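Local atomic coordinates of uncharacterized protein DSY3957 (Desulfitobacterium hafniense, PDB entry 3HXL), a protein that probably forms the contractile sheath around the tail tube of a phage or phage-like particle. Residues G93-V98 / T104-W109; R222-D225 / I231-V234; A305-Q308 / F312-T315. One frame throughout, in Å; residues are numbered along the deposited sequence.

Interaction 1: residues G93-V98 / T104-W109; sequences GTKAAV and TVTAKW
Val98 and Val105 bind each other twice through the backbone: Val105 N donates to Val98 O at 2.9 Å, and Val98 N returns a bond to Val105 O at 3.0 Å, less straight at 147°. They form the hydrogen-bonded pair of an antiparallel hairpin, and their branched side chains lie side by side, Val98 CG1 being 4.2 Å from Val105 CB. Ala97 and Thr106 make the next, non-hydrogen-bonded pair, on the other face. Here a small methyl suits the close strands, with Ala97 CB only 3.3 Å from Val105 O. Beyond it Ala107 N reaches Ala96 O in a nearly linear bond of 2.9 Å. Water then takes over: one molecule links Ala96 N to Trp109 O, while another joins Ala107 O to Lys95 NZ. The long lysine suits this ragged end, for its chain, extended beyond CG (chi2 178°), runs alongside the backbone of 107-109, with CD 3.6 Å from Ala107 O, and carries the ammonium to the second water. In the beta-sandwich domain, strand 97-100 is one of the two outer strands of a three-stranded antiparallel sheet; strand 103-107 lies between it and strand 159-162, where Val105 rests on Val159 and Phe161.

Interaction 2: residues R222-D225 / I231-V234; sequences RLRD and IQVV
Arg224 NH1 is held by two acceptors: the carbonyl oxygen of Ile231, 2.9 Å away, and the carboxylate of Asp351, with which it forms a salt bridge. The bond from NH1 to Ile231 O is fairly straight at the hydrogen, 163°, and the oxygen lies close to the guanidinium plane, at the edge of the group. Seen from the carbonyl the approach is less regular, since the nitrogen stands well above the C=O plane, 46° out of it. The arginine gets there by bending: three methylenes leave the helix and the chain folds at chi3 (61°), wrapping round the oxygen so that Arg224 CD also comes within 3.1 Å of Ile231 O. A long side chain with several N-H groups suits this buried place, where one nitrogen can serve a main-chain carbonyl just ahead of a strand and a charge on helix 344-364; the nearby carboxylate probably favours the charged guanidinium.

Helix 210-227 and strand 232-236 are the second and third elements of a beta-alpha-beta unit that starts with strand 202-204, and the contact lies where the chain turns from the helix into the parallel-paired strands of a mixed sheet. One helical position earlier, Leu223 supplies the apolar half. Its CD2 methyl meets Ile231 CG1 at 4.0 Å, the two branched chains crossing at a slant, and such bulky aliphatic groups suit the space between helix and sheet. Gln232 CG stands 4.1 Å from Arg224 NH1, obliquely placed to the guanidinium, while its amide nitrogen bonds to Glu244 O and to Asn344 OD1.

Interaction 3: residues A305-Q308 / F312-T315; sequences AALQ and FLFT
A short helix, 300-308, leads through a connection of about five residues into the two-stranded antiparallel hairpin of strands 314-317 and 320-323, and Leu313, just ahead of the first strand, leans back on the last turn of that helix. The contact is wholly apolar and is carried by one methyl group. Leu313 CD2 presses on Ala306 CB at 3.4 Å, tighter than usual for two carbons. The same methyl lies 4.3 Å from Leu307 CD2, a looser meeting of two leucine ends.

Both residues of the tight pair direct their CB atoms at the opposite segment. In Leu313, CG sits between the backbone N and the carbonyl carbon (chi1 63°), and chi2 near 101° lies away from the usual staggered values; together they swing CD2 toward the helix. An alanine suits the helical side, for its single methyl lets the leucine come close to the helix. Leu307 points its CB more obliquely, and its longer chain is needed to bring a methyl round to the same spot.

All this belongs to the subtilisin-like domain, where the helix and hairpin adjoin the longer strand 246-255. Ala306 touches Lys250 and Leu313 touches Asn251, both on that strand. The CB of Phe312 points away from 305-308, and its ring packs among Ile247, Val270 and Val323, a large flat group suited to filling the space beside helix 263-276. The backbone of Leu313 is bonded to that of Glu324, which continues the pairing at the open end of the hairpin, just beyond its two strands.

Along the chain the three contacts follow one another, each closing before the next opens. Interaction 1 stands apart in the beta-sandwich domain, its centre 38 Å from that of interaction 2 and 46 Å from that of interaction 3. Interactions 2 and 3 both fall in the subtilisin-like domain; their centres are 22 Å apart and their nearest atoms about 7 Å, without touching. Strand 246-255 connects them, pairing with strand 232-236 of interaction 2 and meeting residues 306 and 312-314 of interaction 3, and helix 263-276 packs on residues from both. The chain thus combines a separate beta domain with an alpha-beta body, consistent with the multidomain build of tail sheath proteins.

Interaction 1: residues G93-V98 / T104-W109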
ATOM      1  N   GLY A  93       4.837 -18.958   9.539  1.00 23.65           N
ATOM      2  CA  GLY A  93       5.325 -20.213   8.995  1.00 21.25           C
ATOM      3  C   GLY A  93       6.218 -21.004   9.934  1.00 26.31           C
ATOM      4  O   GLY A  93       6.331 -20.685  11.118  1.00 28.52           O
ATOM      5  N   THR A  94       6.847 -22.049   9.402  1.00 29.31           N
ATOM      6  CA  THR A  94       7.749 -22.890  10.186  1.00 31.72           C
ATOM      7  C   THR A  94       9.177 -22.763   9.658  1.00 25.84           C
ATOM      8  O   THR A  94       9.414 -22.841   8.452  1.00 24.70           O
ATOM      9  CB  THR A  94       7.329 -24.374  10.128  1.00 32.60           C
ATOM     10  OG1 THR A  94       6.029 -24.527  10.710  1.00 27.73           O
ATOM     11  CG2 THR A  94       8.322 -25.240  10.895  1.00 34.87           C
ATOM     12  N   LYS A  95      10.121 -22.569  10.575  1.00 31.67           N
ATOM     13  CA  LYS A  95      11.530 -22.412  10.226  1.00 26.36           C
ATOM     14  C   LYS A  95      12.195 -23.715   9.805  1.00 32.65           C
ATOM     15  O   LYS A  95      12.077 -24.737  10.487  1.00 27.54           O
ATOM     16  CB  LYS A  95      12.294 -21.814  11.414  1.00 20.00           C
ATOM     17  CG  LYS A  95      11.817 -20.425  11.811  1.00 23.24           C
ATOM     18  CD  LYS A  95      12.570 -19.885  13.012  1.00 19.71           C
ATOM     19  CE  LYS A  95      12.129 -18.474  13.343  1.00 18.56           C
ATOM     20  NZ  LYS A  95      12.888 -17.911  14.487  1.00 25.82           N
ATOM     21  N   ALA A  96      12.892 -23.682   8.676  1.00 25.31           N
ATOM     22  CA  ALA A  96      13.591 -24.866   8.207  1.00 30.65           C
ATOM     23  C   ALA A  96      14.855 -24.986   9.044  1.00 30.78           C
ATOM     24  O   ALA A  96      15.333 -23.997   9.605  1.00 25.64           O
ATOM     25  CB  ALA A  96      13.948 -24.729   6.735  1.00 29.99           C
ATOM     26  N   ALA A  97      15.395 -26.193   9.136  1.00 27.45           N
ATOM     27  CA  ALA A  97      16.601 -26.393   9.922  1.00 26.07           C
ATOM     28  C   ALA A  97      17.274 -27.715   9.587  1.00 28.40           C
ATOM     29  O   ALA A  97      16.712 -28.554   8.887  1.00 27.50           O
ATOM     30  CB  ALA A  97      16.263 -26.339  11.408  1.00 21.21           C
ATOM     31  N   VAL A  98      18.494 -27.879  10.087  1.00 33.50           N
ATOM     32  CA  VAL A  98      19.264 -29.096   9.867  1.00 29.23           C
ATOM     33  C   VAL A  98      20.331 -29.178  10.953  1.00 29.68           C
ATOM     34  O   VAL A  98      20.827 -28.152  11.424  1.00 27.03           O
ATOM     35  CB  VAL A  98      19.934 -29.096   8.461  1.00 32.79           C
ATOM     36  CG1 VAL A  98      20.998 -28.007   8.376  1.00 30.81           C
ATOM     37  CG2 VAL A  98      20.537 -30.465   8.169  1.00 30.70           C
ATOM     38  N   THR A 104      23.561 -26.942  14.884  1.00 25.30           N
ATOM     39  CA  THR A 104      22.210 -26.873  14.357  1.00 24.05           C
ATOM     40  C   THR A 104      22.122 -25.528  13.657  1.00 24.40           C
ATOM     41  O   THR A 104      22.559 -24.508  14.197  1.00 25.83           O
ATOM     42  CB  THR A 104      21.147 -26.968  15.470  1.00 26.11           C
ATOM     43  OG1 THR A 104      21.072 -28.319  15.948  1.00 29.86           O
ATOM     44  CG2 THR A 104      19.782 -26.557  14.936  1.00 29.46           C
ATOM     45  N   VAL A 105      21.601 -25.546  12.435  1.00 26.48           N
ATOM     46  CA  VAL A 105      21.441 -24.340  11.629  1.00 25.37           C
ATOM     47  C   VAL A 105      19.947 -24.181  11.380  1.00 20.43           C
ATOM     48  O   VAL A 105      19.306 -25.071  10.818  1.00 26.55           O
ATOM     49  CB  VAL A 105      22.151 -24.464  10.267  1.00 28.01           C
ATOM     50  CG1 VAL A 105      22.091 -23.133   9.527  1.00 27.11           C
ATOM     51  CG2 VAL A 105      23.590 -24.899  10.474  1.00 26.87           C
ATOM     52  N   THR A 106      19.407 -23.046  11.802  1.00 23.72           N
ATOM     53  CA  THR A 106      17.986 -22.768  11.664  1.00 27.01           C
ATOM     54  C   THR A 106      17.744 -21.478  10.883  1.00 25.59           C
ATOM     55  O   THR A 106      18.413 -20.469  11.113  1.00 22.04           O
ATOM     56  CB  THR A 106      17.341 -22.646  13.058  1.00 31.54           C
ATOM     57  OG1 THR A 106      17.723 -23.780  13.851  1.00 21.05           O
ATOM     58  CG2 THR A 106      15.828 -22.588  12.952  1.00 25.38           C
ATOM     59  N   ALA A 107      16.791 -21.527   9.957  1.00 23.80           N
ATOM     60  CA  ALA A 107      16.442 -20.368   9.141  1.00 25.08           C
ATOM     61  C   ALA A 107      16.088 -19.178  10.029  1.00 24.84           C
ATOM     62  O   ALA A 107      15.533 -19.345  11.118  1.00 20.71           O
ATOM     63  CB  ALA A 107      15.266 -20.710   8.234  1.00 23.84           C
ATOM     64  N   LYS A 108      16.410 -17.976   9.560  1.00 20.76           N
ATOM     65  CA  LYS A 108      16.126 -16.760  10.316  1.00 22.03           C
ATOM     66  C   LYS A 108      14.621 -16.539  10.436  1.00 21.59           C
ATOM     67  O   LYS A 108      14.127 -16.110  11.478  1.00 19.73           O
ATOM     68  CB  LYS A 108      16.773 -15.550   9.632  1.00 26.61           C
ATOM     69  CG  LYS A 108      16.650 -14.247  10.413  1.00 29.91           C
ATOM     70  CD  LYS A 108      17.395 -13.122   9.711  1.00 28.03           C
ATOM     71  CE  LYS A 108      17.323 -11.816  10.492  1.00 36.68           C
ATOM     72  NZ  LYS A 108      18.047 -10.730   9.771  1.00 35.22           N
ATOM     73  N   TRP A 109      13.901 -16.830   9.356  1.00 25.37           N
ATOM     74  CA  TRP A 109      12.449 -16.668   9.324  1.00 26.27           C
ATOM     75  C   TRP A 109      11.797 -17.978   8.897  1.00 23.25           C
ATOM     76  O   TRP A 109      12.408 -18.790   8.203  1.00 22.66           O
ATOM     77  CB  TRP A 109      12.040 -15.563   8.330  1.00 20.53           C
ATOM     78  CG  TRP A 109      12.598 -14.197   8.637  1.00 18.74           C
ATOM     79  CD1 TRP A 109      13.415 -13.443   7.836  1.00 20.00           C
ATOM     80  CD2 TRP A 109      12.391 -13.429   9.831  1.00 16.35           C
ATOM     81  NE1 TRP A 109      13.732 -12.260   8.460  1.00 17.54           N
ATOM     82  CE2 TRP A 109      13.121 -12.228   9.686  1.00 18.47           C
ATOM     83  CE3 TRP A 109      11.668 -13.646  11.013  1.00 19.56           C
ATOM     84  CZ2 TRP A 109      13.142 -11.242  10.681  1.00 20.75           C
ATOM     85  CZ3 TRP A 109      11.690 -12.666  12.000  1.00 20.18           C
ATOM     86  CH2 TRP A 109      12.425 -11.479  11.828  1.00 27.28           C
TER
HETATM   87  O   HOH W   1      15.608 -18.338  13.680  1.00 24.32           O
HETATM   88  O   HOH W   2      12.539 -21.197   7.052  1.00 29.82           O

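Interaction 2: residues R222-D225 / I231-V234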
ATOM      1  N   ARG A 222     -15.465   2.814   8.271  1.00 16.40           N
ATOM      2  CA  ARG A 222     -15.171   3.311   9.608  1.00 19.51           C
ATOM      3  C   ARG A 222     -14.084   4.378   9.582  1.00 17.87           C
ATOM      4  O   ARG A 222     -14.251   5.464  10.145  1.00 18.74           O
ATOM      5  CB  ARG A 222     -14.751   2.161  10.534  1.00 15.42           C
ATOM      6  CG  ARG A 222     -14.494   2.610  11.968  1.00 23.87           C
ATOM      7  CD  ARG A 222     -14.430   1.425  12.922  1.00 24.75           C
ATOM      8  NE  ARG A 222     -13.388   0.462  12.555  1.00 29.47           N
ATOM      9  CZ  ARG A 222     -12.085   0.655  12.733  1.00 24.35           C
ATOM     10  NH1 ARG A 222     -11.226  -0.285  12.365  1.00 29.65           N
ATOM     11  NH2 ARG A 222     -11.641   1.778  13.284  1.00 23.55           N
ATOM     12  N   LEU A 223     -12.962   4.083   8.938  1.00 15.93           N
ATOM     13  CA  LEU A 223     -11.909   5.086   8.881  1.00 17.75           C
ATOM     14  C   LEU A 223     -12.382   6.347   8.163  1.00 15.82           C
ATOM     15  O   LEU A 223     -12.254   7.451   8.692  1.00 18.52           O
ATOM     16  CB  LEU A 223     -10.653   4.534   8.194  1.00 23.40           C
ATOM     17  CG  LEU A 223      -9.583   3.922   9.111  1.00 20.15           C
ATOM     18  CD1 LEU A 223     -10.115   2.664   9.796  1.00 23.25           C
ATOM     19  CD2 LEU A 223      -8.350   3.581   8.280  1.00 15.74           C
ATOM     20  N   ARG A 224     -12.954   6.183   6.973  1.00 17.34           N
ATOM     21  CA  ARG A 224     -13.407   7.331   6.186  1.00 18.07           C
ATOM     22  C   ARG A 224     -14.493   8.202   6.801  1.00 27.05           C
ATOM     23  O   ARG A 224     -14.362   9.431   6.868  1.00 24.68           O
ATOM     24  CB  ARG A 224     -13.908   6.882   4.807  1.00 12.74           C
ATOM     25  CG  ARG A 224     -12.858   6.295   3.893  1.00 14.53           C
ATOM     26  CD  ARG A 224     -13.481   5.908   2.559  1.00 13.54           C
ATOM     27  NE  ARG A 224     -14.043   7.071   1.884  1.00 18.27           N
ATOM     28  CZ  ARG A 224     -13.338   7.914   1.132  1.00 21.94           C
ATOM     29  NH1 ARG A 224     -12.040   7.712   0.950  1.00 12.30           N
ATOM     30  NH2 ARG A 224     -13.926   8.978   0.590  1.00 17.89           N
ATOM     31  N   ASP A 225     -15.568   7.578   7.256  1.00 21.58           N
ATOM     32  CA  ASP A 225     -16.670   8.362   7.773  1.00 23.65           C
ATOM     33  C   ASP A 225     -16.853   8.464   9.276  1.00 21.94           C
ATOM     34  O   ASP A 225     -17.651   9.270   9.746  1.00 23.32           O
ATOM     35  CB  ASP A 225     -17.947   7.893   7.082  1.00 25.00           C
ATOM     36  CG  ASP A 225     -17.822   7.965   5.561  1.00 30.98           C
ATOM     37  OD1 ASP A 225     -17.182   8.925   5.069  1.00 27.71           O
ATOM     38  OD2 ASP A 225     -18.354   7.083   4.865  1.00 21.64           O
ATOM     39  N   ILE A 231      -9.225   7.036   3.121  1.00 14.59           N
ATOM     40  CA  ILE A 231      -8.411   6.034   2.441  1.00 11.63           C
ATOM     41  C   ILE A 231      -9.345   5.181   1.581  1.00 12.25           C
ATOM     42  O   ILE A 231     -10.564   5.332   1.648  1.00 15.96           O
ATOM     43  CB  ILE A 231      -7.696   5.107   3.464  1.00 17.70           C
ATOM     44  CG1 ILE A 231      -8.726   4.437   4.378  1.00 25.23           C
ATOM     45  CG2 ILE A 231      -6.718   5.904   4.323  1.00 18.46           C
ATOM     46  CD1 ILE A 231      -9.192   3.084   3.889  1.00 23.98           C
ATOM     47  N   GLN A 232      -8.776   4.299   0.767  1.00 14.26           N
ATOM     48  CA  GLN A 232      -9.578   3.396  -0.048  1.00 19.20           C
ATOM     49  C   GLN A 232      -8.996   1.994  -0.001  1.00 16.77           C
ATOM     50  O   GLN A 232      -7.798   1.806   0.229  1.00 14.64           O
ATOM     51  CB  GLN A 232      -9.648   3.848  -1.516  1.00 18.78           C
ATOM     52  CG  GLN A 232     -10.594   5.024  -1.806  1.00 12.98           C
ATOM     53  CD  GLN A 232     -10.677   5.337  -3.302  1.00 14.99           C
ATOM     54  OE1 GLN A 232      -9.670   5.665  -3.935  1.00 14.35           O
ATOM     55  NE2 GLN A 232     -11.878   5.233  -3.870  1.00 10.25           N
ATOM     56  N   VAL A 233      -9.866   1.012  -0.205  1.00 12.19           N
ATOM     57  CA  VAL A 233      -9.470  -0.383  -0.245  1.00 12.70           C
ATOM     58  C   VAL A 233      -9.828  -0.880  -1.638  1.00 11.78           C
ATOM     59  O   VAL A 233     -10.880  -0.528  -2.181  1.00 14.35           O
ATOM     60  CB  VAL A 233     -10.238  -1.243   0.802  1.00 12.35           C
ATOM     61  CG1 VAL A 233      -9.927  -0.754   2.204  1.00 10.87           C
ATOM     62  CG2 VAL A 233     -11.725  -1.189   0.527  1.00 17.76           C
ATOM     63  N   VAL A 234      -8.934  -1.676  -2.213  1.00 14.47           N
ATOM     64  CA  VAL A 234      -9.118  -2.233  -3.545  1.00 10.81           C
ATOM     65  C   VAL A 234      -9.296  -3.742  -3.431  1.00 12.67           C
ATOM     66  O   VAL A 234      -8.379  -4.466  -3.031  1.00 13.37           O
ATOM     67  CB  VAL A 234      -7.901  -1.944  -4.447  1.00 14.17           C
ATOM     68  CG1 VAL A 234      -8.130  -2.531  -5.836  1.00 16.18           C
ATOM     69  CG2 VAL A 234      -7.674  -0.433  -4.532  1.00  8.34           C
TER

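Interaction 3: residues A305-Q308 / F312-T315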
ATOM      1  N   ALA A 305     -22.714  -3.180 -18.555  1.00 19.88           N
ATOM      2  CA  ALA A 305     -23.364  -3.748 -17.383  1.00 20.97           C
ATOM      3  C   ALA A 305     -22.424  -3.689 -16.183  1.00 22.94           C
ATOM      4  O   ALA A 305     -22.845  -3.389 -15.067  1.00 19.40           O
ATOM      5  CB  ALA A 305     -23.764  -5.192 -17.660  1.00 23.24           C
ATOM      6  N   ALA A 306     -21.148  -3.974 -16.424  1.00 19.85           N
ATOM      7  CA  ALA A 306     -20.143  -3.970 -15.367  1.00 21.64           C
ATOM      8  C   ALA A 306     -19.927  -2.572 -14.799  1.00 18.02           C
ATOM      9  O   ALA A 306     -19.802  -2.402 -13.587  1.00 16.61           O
ATOM     10  CB  ALA A 306     -18.831  -4.530 -15.903  1.00 19.82           C
ATOM     11  N   LEU A 307     -19.863  -1.577 -15.678  1.00 17.06           N
ATOM     12  CA  LEU A 307     -19.675  -0.198 -15.247  1.00 17.89           C
ATOM     13  C   LEU A 307     -20.894   0.219 -14.435  1.00 21.32           C
ATOM     14  O   LEU A 307     -20.777   0.811 -13.361  1.00 17.80           O
ATOM     15  CB  LEU A 307     -19.519   0.727 -16.459  1.00 19.82           C
ATOM     16  CG  LEU A 307     -18.252   0.560 -17.305  1.00 21.03           C
ATOM     17  CD1 LEU A 307     -18.324   1.467 -18.528  1.00 17.32           C
ATOM     18  CD2 LEU A 307     -17.021   0.903 -16.461  1.00 19.57           C
ATOM     19  N   GLN A 308     -22.072  -0.102 -14.955  1.00 20.15           N
ATOM     20  CA  GLN A 308     -23.314   0.233 -14.275  1.00 22.41           C
ATOM     21  C   GLN A 308     -23.344  -0.424 -12.897  1.00 16.42           C
ATOM     22  O   GLN A 308     -23.989   0.071 -11.975  1.00 16.17           O
ATOM     23  CB  GLN A 308     -24.509  -0.243 -15.102  1.00 22.64           C
ATOM     24  CG  GLN A 308     -25.852   0.115 -14.500  1.00 43.46           C
ATOM     25  CD  GLN A 308     -27.001  -0.382 -15.345  1.00 54.04           C
ATOM     26  OE1 GLN A 308     -27.095  -0.064 -16.531  1.00 53.22           O
ATOM     27  NE2 GLN A 308     -27.884  -1.169 -14.739  1.00 56.63           N
ATOM     28  N   PHE A 312     -14.499  -1.883 -11.619  1.00 15.28           N
ATOM     29  CA  PHE A 312     -13.253  -1.355 -12.169  1.00 15.25           C
ATOM     30  C   PHE A 312     -12.744  -2.509 -13.049  1.00 17.78           C
ATOM     31  O   PHE A 312     -12.465  -3.599 -12.550  1.00 16.43           O
ATOM     32  CB  PHE A 312     -12.281  -1.052 -11.014  1.00 15.69           C
ATOM     33  CG  PHE A 312     -11.010  -0.351 -11.437  1.00 13.74           C
ATOM     34  CD1 PHE A 312     -10.023  -1.034 -12.144  1.00 20.38           C
ATOM     35  CD2 PHE A 312     -10.807   0.995 -11.131  1.00 16.25           C
ATOM     36  CE1 PHE A 312      -8.850  -0.387 -12.545  1.00 19.03           C
ATOM     37  CE2 PHE A 312      -9.640   1.652 -11.526  1.00 12.03           C
ATOM     38  CZ  PHE A 312      -8.662   0.960 -12.233  1.00 16.28           C
ATOM     39  N   LEU A 313     -12.643  -2.273 -14.355  1.00 12.53           N
ATOM     40  CA  LEU A 313     -12.209  -3.316 -15.272  1.00 15.81           C
ATOM     41  C   LEU A 313     -11.279  -2.822 -16.375  1.00 14.82           C
ATOM     42  O   LEU A 313     -11.270  -1.638 -16.716  1.00 15.74           O
ATOM     43  CB  LEU A 313     -13.437  -3.967 -15.913  1.00 17.26           C
ATOM     44  CG  LEU A 313     -14.268  -3.010 -16.772  1.00 22.66           C
ATOM     45  CD1 LEU A 313     -13.945  -3.231 -18.252  1.00 23.78           C
ATOM     46  CD2 LEU A 313     -15.744  -3.254 -16.525  1.00 29.71           C
ATOM     47  N   PHE A 314     -10.510  -3.753 -16.932  1.00 13.37           N
ATOM     48  CA  PHE A 314      -9.571  -3.459 -18.007  1.00 15.96           C
ATOM     49  C   PHE A 314     -10.155  -3.894 -19.340  1.00 23.04           C
ATOM     50  O   PHE A 314     -10.884  -4.885 -19.418  1.00 17.78           O
ATOM     51  CB  PHE A 314      -8.257  -4.210 -17.771  1.00 11.71           C
ATOM     52  CG  PHE A 314      -7.587  -3.855 -16.482  1.00 21.39           C
ATOM     53  CD1 PHE A 314      -6.836  -2.687 -16.372  1.00 16.72           C
ATOM     54  CD2 PHE A 314      -7.730  -4.671 -15.363  1.00 17.84           C
ATOM     55  CE1 PHE A 314      -6.253  -2.331 -15.166  1.00 16.43           C
ATOM     56  CE2 PHE A 314      -7.149  -4.322 -14.150  1.00 17.45           C
ATOM     57  CZ  PHE A 314      -6.406  -3.152 -14.050  1.00 19.27           C
ATOM     58  N   THR A 315      -9.830  -3.143 -20.386  1.00 13.80           N
ATOM     59  CA  THR A 315     -10.291  -3.446 -21.733  1.00 19.16           C
ATOM     60  C   THR A 315      -9.068  -3.438 -22.643  1.00 21.00           C
ATOM     61  O   THR A 315      -8.222  -2.541 -22.553  1.00 15.53           O
ATOM     62  CB  THR A 315     -11.315  -2.388 -22.224  1.00 19.61           C
ATOM     63  OG1 THR A 315     -12.460  -2.396 -21.359  1.00 20.25           O
ATOM     64  CG2 THR A 315     -11.760  -2.690 -23.651  1.00 20.36           C
TER